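Local coordinates for protein AlkD2 (Streptococcus mutans, PDB 6M9M) that is of unknown function, binds inosine-5'-monophosphate in the crystal and belongs to the HEAT-like repeat family of DNA glycosylases, at residues 13-27 with 51-64. Residues are numbered along the deposited sequence; the frame is centred on the assembly and turned at random. Where two conformers were deposited one is given.
Sequences FSLIEHGFKEEEQRA and VYQVRMYAVFLFGY. With IMP (inosinic acid), chain B.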
ATOM      1  N   PHE A  13     -14.188 -10.785 -14.946  1.00 19.27           N
ATOM      2  CA  PHE A  13     -13.111  -9.818 -14.804  1.00 19.21           C
ATOM      3  C   PHE A  13     -11.940  -9.978 -15.774  1.00 18.16           C
ATOM      4  O   PHE A  13     -11.111  -9.063 -15.865  1.00 17.90           O
ATOM      5  CB  PHE A  13     -12.499  -9.895 -13.393  1.00 19.37           C
ATOM      6  CG  PHE A  13     -13.424  -9.495 -12.263  1.00 19.39           C
ATOM      7  CD1 PHE A  13     -14.521  -8.683 -12.471  1.00 20.56           C
ATOM      8  CD2 PHE A  13     -13.157  -9.924 -10.972  1.00 19.04           C
ATOM      9  CE1 PHE A  13     -15.343  -8.320 -11.412  1.00 21.22           C
ATOM     10  CE2 PHE A  13     -13.977  -9.564  -9.911  1.00 20.10           C
ATOM     11  CZ  PHE A  13     -15.071  -8.760 -10.136  1.00 21.66           C
ATOM     12  N   SER A  14     -11.808 -11.107 -16.464  0.86 17.44           N
ATOM     13  CA  SER A  14     -10.537 -11.385 -17.133  0.86 18.86           C
ATOM     14  C   SER A  14     -10.257 -10.482 -18.331  0.86 21.61           C
ATOM     15  O   SER A  14      -9.108 -10.435 -18.795  0.86 21.85           O
ATOM     16  CB  SER A  14     -10.454 -12.847 -17.567  0.86 19.26           C
ATOM     17  OG  SER A  14     -11.317 -13.099 -18.652  0.86 20.91           O
ATOM     18  N   LEU A  15     -11.260  -9.785 -18.858  1.00 23.58           N
ATOM     19  CA  LEU A  15     -11.068  -8.914 -20.014  1.00 25.60           C
ATOM     20  C   LEU A  15     -10.908  -7.442 -19.641  1.00 24.63           C
ATOM     21  O   LEU A  15     -10.688  -6.612 -20.531  1.00 25.64           O
ATOM     22  CB  LEU A  15     -12.222  -9.082 -21.011  1.00 28.43           C
ATOM     23  CG  LEU A  15     -12.431 -10.479 -21.599  1.00 31.14           C
ATOM     24  CD1 LEU A  15     -13.631 -10.503 -22.550  1.00 32.39           C
ATOM     25  CD2 LEU A  15     -11.184 -10.973 -22.326  1.00 32.23           C
ATOM     26  N   ILE A  16     -11.002  -7.098 -18.356  1.00 22.10           N
ATOM     27  CA  ILE A  16     -10.824  -5.714 -17.926  1.00 20.85           C
ATOM     28  C   ILE A  16      -9.349  -5.360 -18.055  1.00 21.13           C
ATOM     29  O   ILE A  16      -8.486  -6.021 -17.466  1.00 21.92           O
ATOM     30  CB  ILE A  16     -11.307  -5.525 -16.483  1.00 20.81           C
ATOM     31  CG1 ILE A  16     -12.790  -5.880 -16.351  1.00 22.11           C
ATOM     32  CG2 ILE A  16     -11.075  -4.101 -16.044  1.00 21.22           C
ATOM     33  CD1 ILE A  16     -13.254  -6.008 -14.938  1.00 23.86           C
ATOM     34  N   GLU A  17      -9.053  -4.298 -18.796  1.00 19.41           N
ATOM     35  CA  GLU A  17      -7.679  -3.918 -19.083  1.00 19.25           C
ATOM     36  C   GLU A  17      -7.203  -2.723 -18.281  1.00 19.08           C
ATOM     37  O   GLU A  17      -5.989  -2.474 -18.256  1.00 19.82           O
ATOM     38  CB  GLU A  17      -7.487  -3.641 -20.580  1.00 20.58           C
ATOM     39  CG  GLU A  17      -7.548  -4.907 -21.399  1.00 21.65           C
ATOM     40  CD  GLU A  17      -7.359  -4.732 -22.887  1.00 23.24           C
ATOM     41  OE1 GLU A  17      -6.959  -3.652 -23.388  1.00 22.54           O
ATOM     42  OE2 GLU A  17      -7.613  -5.743 -23.567  1.00 24.71           O
ATOM     43  N   HIS A  18      -8.108  -1.996 -17.615  1.00 18.20           N
ATOM     44  CA  HIS A  18      -7.751  -0.789 -16.876  1.00 18.86           C
ATOM     45  C   HIS A  18      -8.649  -0.644 -15.660  1.00 19.38           C
ATOM     46  O   HIS A  18      -9.777  -1.132 -15.640  1.00 20.65           O
ATOM     47  CB  HIS A  18      -7.825   0.437 -17.797  1.00 20.46           C
ATOM     48  CG  HIS A  18      -6.921   0.334 -18.986  0.50 21.65           C
ATOM     49  ND1 HIS A  18      -5.583   0.658 -18.924  0.50 22.36           N
ATOM     50  CD2 HIS A  18      -7.144  -0.104 -20.248  0.50 21.89           C
ATOM     51  CE1 HIS A  18      -5.024   0.445 -20.100  0.50 22.45           C
ATOM     52  NE2 HIS A  18      -5.949  -0.019 -20.922  0.50 22.24           N
ATOM     53  N   GLY A  19      -8.129   0.022 -14.645  1.00 17.85           N
ATOM     54  CA  GLY A  19      -8.916   0.349 -13.475  1.00 16.56           C
ATOM     55  C   GLY A  19      -8.950  -0.761 -12.441  1.00 16.46           C
ATOM     56  O   GLY A  19      -8.415  -1.860 -12.617  1.00 18.02           O
ATOM     57  N   PHE A  20      -9.616  -0.459 -11.330  1.00 14.94           N
ATOM     58  CA  PHE A  20      -9.764  -1.407 -10.237  1.00 15.93           C
ATOM     59  C   PHE A  20     -11.125  -1.315  -9.559  1.00 16.76           C
ATOM     60  O   PHE A  20     -11.394  -2.108  -8.660  1.00 16.36           O
ATOM     61  CB  PHE A  20      -8.659  -1.189  -9.176  1.00 16.35           C
ATOM     62  CG  PHE A  20      -8.654   0.202  -8.604  1.00 16.60           C
ATOM     63  CD1 PHE A  20      -9.472   0.532  -7.538  1.00 17.06           C
ATOM     64  CD2 PHE A  20      -7.852   1.189  -9.146  1.00 17.37           C
ATOM     65  CE1 PHE A  20      -9.484   1.811  -7.027  1.00 17.62           C
ATOM     66  CE2 PHE A  20      -7.862   2.470  -8.642  1.00 18.16           C
ATOM     67  CZ  PHE A  20      -8.674   2.786  -7.583  1.00 18.02           C
ATOM     68  N   LYS A  21     -11.985  -0.382  -9.944  1.00 19.49           N
ATOM     69  CA  LYS A  21     -13.203  -0.173  -9.167  1.00 22.53           C
ATOM     70  C   LYS A  21     -14.184  -1.336  -9.271  1.00 21.05           C
ATOM     71  O   LYS A  21     -14.910  -1.600  -8.310  1.00 20.21           O
ATOM     72  CB  LYS A  21     -13.851   1.153  -9.555  1.00 27.87           C
ATOM     73  CG  LYS A  21     -13.106   2.345  -8.978  1.00 34.07           C
ATOM     74  CD  LYS A  21     -13.526   3.654  -9.615  1.00 40.10           C
ATOM     75  CE  LYS A  21     -12.681   4.805  -9.082  1.00 43.42           C
ATOM     76  NZ  LYS A  21     -11.213   4.585  -9.294  1.00 46.96           N
ATOM     77  N   GLU A  22     -14.222  -2.054 -10.397  1.00 20.86           N
ATOM     78  CA  GLU A  22     -15.161  -3.169 -10.496  1.00 21.00           C
ATOM     79  C   GLU A  22     -14.793  -4.282  -9.521  1.00 18.51           C
ATOM     80  O   GLU A  22     -15.659  -4.827  -8.824  1.00 18.53           O
ATOM     81  CB  GLU A  22     -15.206  -3.714 -11.921  1.00 25.44           C
ATOM     82  CG  GLU A  22     -15.659  -2.719 -12.958  1.00 30.38           C
ATOM     83  CD  GLU A  22     -15.852  -3.358 -14.316  1.00 35.57           C
ATOM     84  OE1 GLU A  22     -16.303  -4.523 -14.360  1.00 37.71           O
ATOM     85  OE2 GLU A  22     -15.542  -2.701 -15.328  1.00 36.88           O
ATOM     86  N   GLU A  23     -13.509  -4.622  -9.442  1.00 16.13           N
ATOM     87  CA  GLU A  23     -13.071  -5.649  -8.508  1.00 15.46           C
ATOM     88  C   GLU A  23     -13.284  -5.200  -7.067  1.00 15.15           C
ATOM     89  O   GLU A  23     -13.737  -5.986  -6.226  1.00 14.95           O
ATOM     90  CB  GLU A  23     -11.604  -5.988  -8.762  1.00 14.85           C
ATOM     91  CG  GLU A  23     -11.333  -6.625 -10.124  1.00 14.99           C
ATOM     92  CD  GLU A  23     -10.858  -5.645 -11.195  1.00 16.18           C
ATOM     93  OE1 GLU A  23     -11.125  -4.438 -11.065  1.00 17.43           O
ATOM     94  OE2 GLU A  23     -10.216  -6.096 -12.172  1.00 17.54           O
ATOM     95  N   GLU A  24     -12.968  -3.941  -6.773  1.00 14.84           N
ATOM     96  CA  GLU A  24     -13.156  -3.401  -5.436  1.00 15.81           C
ATOM     97  C   GLU A  24     -14.612  -3.472  -5.008  1.00 17.35           C
ATOM     98  O   GLU A  24     -14.920  -3.904  -3.894  1.00 16.84           O
ATOM     99  CB  GLU A  24     -12.669  -1.950  -5.418  1.00 17.54           C
ATOM    100  CG  GLU A  24     -12.711  -1.324  -4.042  1.00 19.51           C
ATOM    101  CD  GLU A  24     -12.323   0.136  -4.052  1.00 23.05           C
ATOM    102  OE1 GLU A  24     -12.528   0.801  -5.097  1.00 24.95           O
ATOM    103  OE2 GLU A  24     -11.833   0.619  -3.009  1.00 25.68           O
ATOM    104  N   GLN A  25     -15.530  -3.026  -5.869  1.00 17.94           N
ATOM    105  CA  GLN A  25     -16.933  -3.010  -5.471  1.00 20.65           C
ATOM    106  C   GLN A  25     -17.474  -4.420  -5.263  1.00 18.44           C
ATOM    107  O   GLN A  25     -18.247  -4.657  -4.330  1.00 18.31           O
ATOM    108  CB  GLN A  25     -17.772  -2.238  -6.487  1.00 27.83           C
ATOM    109  CG  GLN A  25     -19.230  -2.092  -6.069  1.00 36.53           C
ATOM    110  CD  GLN A  25     -19.394  -1.482  -4.679  1.00 42.29           C
ATOM    111  OE1 GLN A  25     -18.984  -0.345  -4.433  1.00 45.73           O
ATOM    112  NE2 GLN A  25     -19.980  -2.247  -3.760  1.00 46.61           N
ATOM    113  N   ARG A  26     -17.069  -5.376  -6.102  1.00 16.64           N
ATOM    114  CA  ARG A  26     -17.514  -6.751  -5.892  1.00 17.02           C
ATOM    115  C   ARG A  26     -16.986  -7.296  -4.568  1.00 16.30           C
ATOM    116  O   ARG A  26     -17.725  -7.940  -3.816  1.00 16.02           O
ATOM    117  CB  ARG A  26     -17.050  -7.624  -7.056  1.00 18.92           C
ATOM    118  CG  ARG A  26     -17.741  -8.975  -7.132  1.00 22.88           C
ATOM    119  CD  ARG A  26     -19.173  -8.878  -7.701  1.00 26.79           C
ATOM    120  NE  ARG A  26     -19.635 -10.205  -8.081  1.00 29.40           N
ATOM    121  CZ  ARG A  26     -19.475 -10.749  -9.283  1.00 30.23           C
ATOM    122  NH1 ARG A  26     -18.893 -10.069 -10.261  1.00 29.64           N
ATOM    123  NH2 ARG A  26     -19.926 -11.975  -9.508  1.00 32.11           N
ATOM    124  N   ALA A  27     -15.710  -7.046  -4.261  1.00 14.69           N
ATOM    125  CA  ALA A  27     -15.156  -7.488  -2.989  1.00 13.61           C
ATOM    126  C   ALA A  27     -15.894  -6.859  -1.810  1.00 14.74           C
ATOM    127  O   ALA A  27     -16.205  -7.543  -0.824  1.00 14.97           O
ATOM    128  CB  ALA A  27     -13.667  -7.150  -2.932  1.00 13.54           C
ATOM    129  N   VAL A  51      -5.988 -15.623 -13.100  1.00 13.98           N
ATOM    130  CA  VAL A  51      -6.557 -14.397 -13.654  1.00 14.17           C
ATOM    131  C   VAL A  51      -6.206 -13.272 -12.692  1.00 12.64           C
ATOM    132  O   VAL A  51      -6.726 -13.221 -11.571  1.00 12.53           O
ATOM    133  CB  VAL A  51      -8.073 -14.531 -13.860  1.00 14.71           C
ATOM    134  CG1 VAL A  51      -8.658 -13.230 -14.364  1.00 15.49           C
ATOM    135  CG2 VAL A  51      -8.371 -15.687 -14.831  1.00 15.36           C
ATOM    136  N   TYR A  52      -5.318 -12.361 -13.102  1.00 12.54           N
ATOM    137  CA  TYR A  52      -4.797 -11.386 -12.136  1.00 12.17           C
ATOM    138  C   TYR A  52      -5.904 -10.478 -11.597  1.00 11.22           C
ATOM    139  O   TYR A  52      -5.834 -10.023 -10.453  1.00 11.27           O
ATOM    140  CB  TYR A  52      -3.624 -10.591 -12.708  1.00 13.26           C
ATOM    141  CG  TYR A  52      -3.985  -9.453 -13.650  1.00 12.75           C
ATOM    142  CD1 TYR A  52      -4.423  -8.235 -13.162  1.00 13.61           C
ATOM    143  CD2 TYR A  52      -3.879  -9.598 -15.033  1.00 13.28           C
ATOM    144  CE1 TYR A  52      -4.762  -7.199 -14.013  1.00 14.46           C
ATOM    145  CE2 TYR A  52      -4.199  -8.568 -15.882  1.00 14.10           C
ATOM    146  CZ  TYR A  52      -4.637  -7.367 -15.380  1.00 14.73           C
ATOM    147  OH  TYR A  52      -4.961  -6.340 -16.235  1.00 17.21           O
ATOM    148  N   GLN A  53      -6.947 -10.221 -12.391  1.00 11.54           N
ATOM    149  CA  GLN A  53      -8.049  -9.400 -11.916  1.00 12.47           C
ATOM    150  C   GLN A  53      -8.801 -10.063 -10.766  1.00 12.09           C
ATOM    151  O   GLN A  53      -9.310  -9.370  -9.880  1.00 12.40           O
ATOM    152  CB  GLN A  53      -9.000  -9.076 -13.070  1.00 13.96           C
ATOM    153  CG  GLN A  53      -8.384  -8.284 -14.226  1.00 14.20           C
ATOM    154  CD  GLN A  53      -7.852  -9.159 -15.346  1.00 13.99           C
ATOM    155  OE1 GLN A  53      -7.470 -10.306 -15.119  1.00 14.59           O
ATOM    156  NE2 GLN A  53      -7.806  -8.612 -16.562  1.00 15.80           N
ATOM    157  N   VAL A  54      -8.881 -11.398 -10.757  1.00 11.89           N
ATOM    158  CA  VAL A  54      -9.480 -12.109  -9.629  1.00 12.11           C
ATOM    159  C   VAL A  54      -8.560 -12.053  -8.412  1.00 11.45           C
ATOM    160  O   VAL A  54      -9.029 -11.934  -7.275  1.00 11.03           O
ATOM    161  CB  VAL A  54      -9.857 -13.542 -10.044  1.00 13.14           C
ATOM    162  CG1 VAL A  54     -10.363 -14.348  -8.860  1.00 13.88           C
ATOM    163  CG2 VAL A  54     -10.923 -13.505 -11.125  1.00 13.79           C
ATOM    164  N   ARG A  55      -7.239 -12.079  -8.629  1.00 10.78           N
ATOM    165  CA  ARG A  55      -6.333 -11.852  -7.511  1.00  9.78           C
ATOM    166  C   ARG A  55      -6.480 -10.440  -6.949  1.00  9.92           C
ATOM    167  O   ARG A  55      -6.376 -10.249  -5.736  1.00  9.58           O
ATOM    168  CB  ARG A  55      -4.887 -12.141  -7.909  1.00 10.00           C
ATOM    169  CG  ARG A  55      -4.661 -13.562  -8.391  1.00 10.10           C
ATOM    170  CD  ARG A  55      -3.235 -14.005  -8.217  1.00  9.83           C
ATOM    171  NE  ARG A  55      -2.249 -13.163  -8.893  1.00 10.79           N
ATOM    172  CZ  ARG A  55      -1.947 -13.256 -10.184  1.00 10.69           C
ATOM    173  NH1 ARG A  55      -2.582 -14.127 -10.964  1.00 12.49           N
ATOM    174  NH2 ARG A  55      -1.014 -12.476 -10.703  1.00 12.32           N
ATOM    175  N   MET A  56      -6.732  -9.444  -7.807  1.00  9.88           N
ATOM    176  CA  MET A  56      -7.024  -8.097  -7.315  1.00  9.74           C
ATOM    177  C   MET A  56      -8.228  -8.104  -6.382  1.00  9.93           C
ATOM    178  O   MET A  56      -8.176  -7.552  -5.280  1.00 10.14           O
ATOM    179  CB  MET A  56      -7.263  -7.148  -8.487  1.00 10.10           C
ATOM    180  CG  MET A  56      -6.030  -6.795  -9.309  1.00 10.86           C
ATOM    181  SD  MET A  56      -6.391  -5.916 -10.845  1.00 12.15           S
ATOM    182  CE  MET A  56      -7.326  -4.529 -10.234  1.00 13.33           C
ATOM    183  N   TYR A  57      -9.325  -8.721  -6.824  1.00 10.19           N
ATOM    184  CA  TYR A  57     -10.510  -8.910  -5.985  1.00 10.28           C
ATOM    185  C   TYR A  57     -10.141  -9.543  -4.646  1.00 10.08           C
ATOM    186  O   TYR A  57     -10.572  -9.085  -3.581  1.00 10.16           O
ATOM    187  CB  TYR A  57     -11.513  -9.762  -6.775  1.00 11.47           C
ATOM    188  CG  TYR A  57     -12.605 -10.404  -5.966  1.00 11.46           C
ATOM    189  CD1 TYR A  57     -12.418 -11.649  -5.405  1.00 12.51           C
ATOM    190  CD2 TYR A  57     -13.823  -9.765  -5.754  1.00 12.84           C
ATOM    191  CE1 TYR A  57     -13.404 -12.262  -4.668  1.00 13.42           C
ATOM    192  CE2 TYR A  57     -14.827 -10.377  -5.014  1.00 13.47           C
ATOM    193  CZ  TYR A  57     -14.601 -11.624  -4.460  1.00 13.40           C
ATOM    194  OH  TYR A  57     -15.556 -12.275  -3.719  1.00 14.66           O
ATOM    195  N   ALA A  58      -9.330 -10.603  -4.686  1.00  9.63           N
ATOM    196  CA  ALA A  58      -8.948 -11.308  -3.468  1.00 10.06           C
ATOM    197  C   ALA A  58      -8.170 -10.412  -2.518  1.00  9.36           C
ATOM    198  O   ALA A  58      -8.336 -10.506  -1.294  1.00  9.72           O
ATOM    199  CB  ALA A  58      -8.108 -12.533  -3.821  1.00 10.54           C
ATOM    200  N   VAL A  59      -7.281  -9.575  -3.058  1.00  9.01           N
ATOM    201  CA  VAL A  59      -6.481  -8.689  -2.216  1.00  9.04           C
ATOM    202  C   VAL A  59      -7.342  -7.595  -1.599  1.00  8.65           C
ATOM    203  O   VAL A  59      -7.120  -7.205  -0.446  1.00  9.06           O
ATOM    204  CB  VAL A  59      -5.248  -8.171  -2.973  1.00  8.77           C
ATOM    205  CG1 VAL A  59      -4.445  -7.217  -2.117  1.00  8.66           C
ATOM    206  CG2 VAL A  59      -4.377  -9.355  -3.415  1.00  9.11           C
ATOM    207  N   PHE A  60      -8.346  -7.091  -2.326  1.00  9.39           N
ATOM    208  CA  PHE A  60      -9.308  -6.205  -1.674  1.00  9.58           C
ATOM    209  C   PHE A  60      -9.982  -6.920  -0.499  1.00 10.19           C
ATOM    210  O   PHE A  60     -10.162  -6.336   0.577  1.00  9.56           O
ATOM    211  CB  PHE A  60     -10.359  -5.660  -2.658  1.00 10.57           C
ATOM    212  CG  PHE A  60      -9.862  -4.538  -3.544  1.00 11.75           C
ATOM    213  CD1 PHE A  60      -9.462  -3.332  -2.992  1.00 11.76           C
ATOM    214  CD2 PHE A  60      -9.833  -4.673  -4.922  1.00 12.31           C
ATOM    215  CE1 PHE A  60      -9.013  -2.292  -3.804  1.00 12.81           C
ATOM    216  CE2 PHE A  60      -9.394  -3.634  -5.732  1.00 13.12           C
ATOM    217  CZ  PHE A  60      -8.989  -2.442  -5.172  1.00 12.85           C
ATOM    218  N   LEU A  61     -10.395  -8.180  -0.692  1.00 10.64           N
ATOM    219  CA  LEU A  61     -10.966  -8.941   0.419  1.00 10.68           C
ATOM    220  C   LEU A  61      -9.996  -9.056   1.591  1.00  9.80           C
ATOM    221  O   LEU A  61     -10.381  -8.868   2.748  1.00 10.37           O
ATOM    222  CB  LEU A  61     -11.408 -10.330  -0.030  1.00 11.11           C
ATOM    223  CG  LEU A  61     -12.660 -10.466  -0.893  1.00 11.88           C
ATOM    224  CD1 LEU A  61     -12.876 -11.957  -1.184  1.00 12.52           C
ATOM    225  CD2 LEU A  61     -13.865  -9.869  -0.201  1.00 13.18           C
ATOM    226  N   PHE A  62      -8.726  -9.370   1.313  1.00  9.77           N
ATOM    227  CA  PHE A  62      -7.746  -9.446   2.386  1.00  8.97           C
ATOM    228  C   PHE A  62      -7.715  -8.133   3.171  1.00  9.02           C
ATOM    229  O   PHE A  62      -7.674  -8.136   4.401  1.00 10.42           O
ATOM    230  CB  PHE A  62      -6.337  -9.741   1.852  1.00  9.64           C
ATOM    231  CG  PHE A  62      -6.129 -11.137   1.290  1.00  9.58           C
ATOM    232  CD1 PHE A  62      -6.760 -12.268   1.821  1.00  9.74           C
ATOM    233  CD2 PHE A  62      -5.240 -11.324   0.237  1.00  9.72           C
ATOM    234  CE1 PHE A  62      -6.502 -13.545   1.288  1.00 10.54           C
ATOM    235  CE2 PHE A  62      -5.003 -12.573  -0.293  1.00  9.74           C
ATOM    236  CZ  PHE A  62      -5.634 -13.685   0.222  1.00 10.16           C
ATOM    237  N   GLY A  63      -7.715  -6.992   2.466  1.00  9.00           N
ATOM    238  CA  GLY A  63      -7.767  -5.714   3.151  1.00 10.05           C
ATOM    239  C   GLY A  63      -8.940  -5.594   4.102  1.00  9.53           C
ATOM    240  O   GLY A  63      -8.797  -5.154   5.250  1.00  9.98           O
ATOM    241  N   TYR A  64     -10.135  -5.976   3.638  0.97  9.87           N
ATOM    242  CA  TYR A  64     -11.308  -5.896   4.505  0.97 11.01           C
ATOM    243  C   TYR A  64     -11.220  -6.856   5.691  0.97 11.13           C
ATOM    244  O   TYR A  64     -11.808  -6.590   6.745  0.97 12.15           O
ATOM    245  CB  TYR A  64     -12.589  -6.162   3.703  0.97 12.05           C
ATOM    246  CG  TYR A  64     -12.771  -5.248   2.513  0.97 13.67           C
ATOM    247  CD1 TYR A  64     -12.490  -3.897   2.586  0.97 17.02           C
ATOM    248  CD2 TYR A  64     -13.174  -5.761   1.292  0.97 15.07           C
ATOM    249  CE1 TYR A  64     -12.604  -3.082   1.461  0.97 18.86           C
ATOM    250  CE2 TYR A  64     -13.320  -4.965   0.186  0.97 17.17           C
ATOM    251  CZ  TYR A  64     -13.036  -3.633   0.259  0.97 18.85           C
ATOM    252  OH  TYR A  64     -13.172  -2.876  -0.881  0.97 23.23           O
TER
HETATM  253  P   IMP B 301      -4.862   2.390 -15.669  1.00 26.52           P
HETATM  254  O1P IMP B 301      -5.949   3.336 -16.135  1.00 27.38           O
HETATM  255  O2P IMP B 301      -4.208   1.724 -16.854  1.00 25.25           O
HETATM  256  O3P IMP B 301      -5.514   1.274 -14.733  1.00 23.86           O
HETATM  257  O5' IMP B 301      -3.794   3.258 -14.885  1.00 35.35           O
HETATM  258  C5' IMP B 301      -2.667   2.657 -14.264  1.00 42.42           C
HETATM  259  C4' IMP B 301      -1.444   3.496 -14.511  1.00 48.85           C
HETATM  260  O4' IMP B 301      -0.434   3.102 -13.782  1.00 51.68           O
HETATM  261  C3' IMP B 301      -0.971   3.342 -16.082  1.00 51.85           C
HETATM  262  O3' IMP B 301      -0.523   4.663 -16.609  1.00 52.34           O
HETATM  263  C2' IMP B 301      -0.006   2.542 -16.069  1.00 53.83           C
HETATM  264  O2' IMP B 301       0.861   2.787 -17.274  1.00 55.01           O
HETATM  265  C1' IMP B 301       0.754   2.924 -14.735  1.00 53.91           C
HETATM  266  N9  IMP B 301       1.612   2.080 -14.202  1.00 56.07           N
HETATM  267  C8  IMP B 301       2.133   1.977 -12.954  1.00 56.89           C
HETATM  268  N7  IMP B 301       3.013   0.950 -12.952  1.00 57.40           N
HETATM  269  C5  IMP B 301       3.055   0.420 -14.201  1.00 57.70           C
HETATM  270  C6  IMP B 301       3.802  -0.651 -14.712  1.00 58.55           C
HETATM  271  O6  IMP B 301       4.698  -1.353 -13.808  1.00 58.83           O
HETATM  272  N1  IMP B 301       3.679  -1.001 -15.987  1.00 58.82           N
HETATM  273  C2  IMP B 301       2.816  -0.306 -16.796  1.00 58.54           C
HETATM  274  N3  IMP B 301       2.086   0.746 -16.291  1.00 57.71           N
HETATM  275  C4  IMP B 301       2.196   1.119 -14.994  1.00 57.12           C
HETATM  276  O   HOH W   1      -6.965  -4.642 -15.509  1.00 20.06           O
HETATM  277  O   HOH W   2     -12.172  -0.550  -0.879  1.00 23.35           O
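Gln53 places CG anti to its carbonyl carbon and bends at chi2 (93°), which carries its amide to Ile16 in the loop bearing His18 and Gly19. Gln53 NE2 donates to Ile16 O at 2.8 Å, with the acceptor in the amide plane and a nearly straight N-H (162°). Ile16 O also accepts a hydrogen bond from a water hydrogen-bonded to Tyr52 OH. The Gln53 amide carbon lies over the centre of the Tyr52 ring. Glu23, also bent at chi2, lays its carboxylate beside the Gln53 side chain, nearly coplanar with the amide, with OE2 against the methylenes, 3.3 Å from Gln53 CB. Met56 CE reaches Phe20 CB at 3.7 Å.

Helices 21-27 and 52-64 cross at -46°, axes 8.4 Å apart. Ala27 is a knob in the hole formed by Tyr57, Phe60, Leu61 and Tyr64, and its CB is 3.6 Å from Phe60 CB. Glu24 CB makes a CH-pi contact over the face of the Phe60 ring, 3.7 Å from the centroid. A second water links Glu24 OE2 to Tyr64 OH. Tyr57 OH is hydrogen-bonded to Asp30 OD2.

The loop hydrogen-bonds the ligand phosphate through His18 ND1, 2.7 Å from IMP O2P, and through Gly19 N to IMP O3P. Arg86 NH1 also hydrogen-bonds IMP. Two hydrogen bonds to Ile16 O, from Gln53 NE2 and from the water, thus tie the phosphate-binding loop to the neighbouring helix of the HEAT-like array.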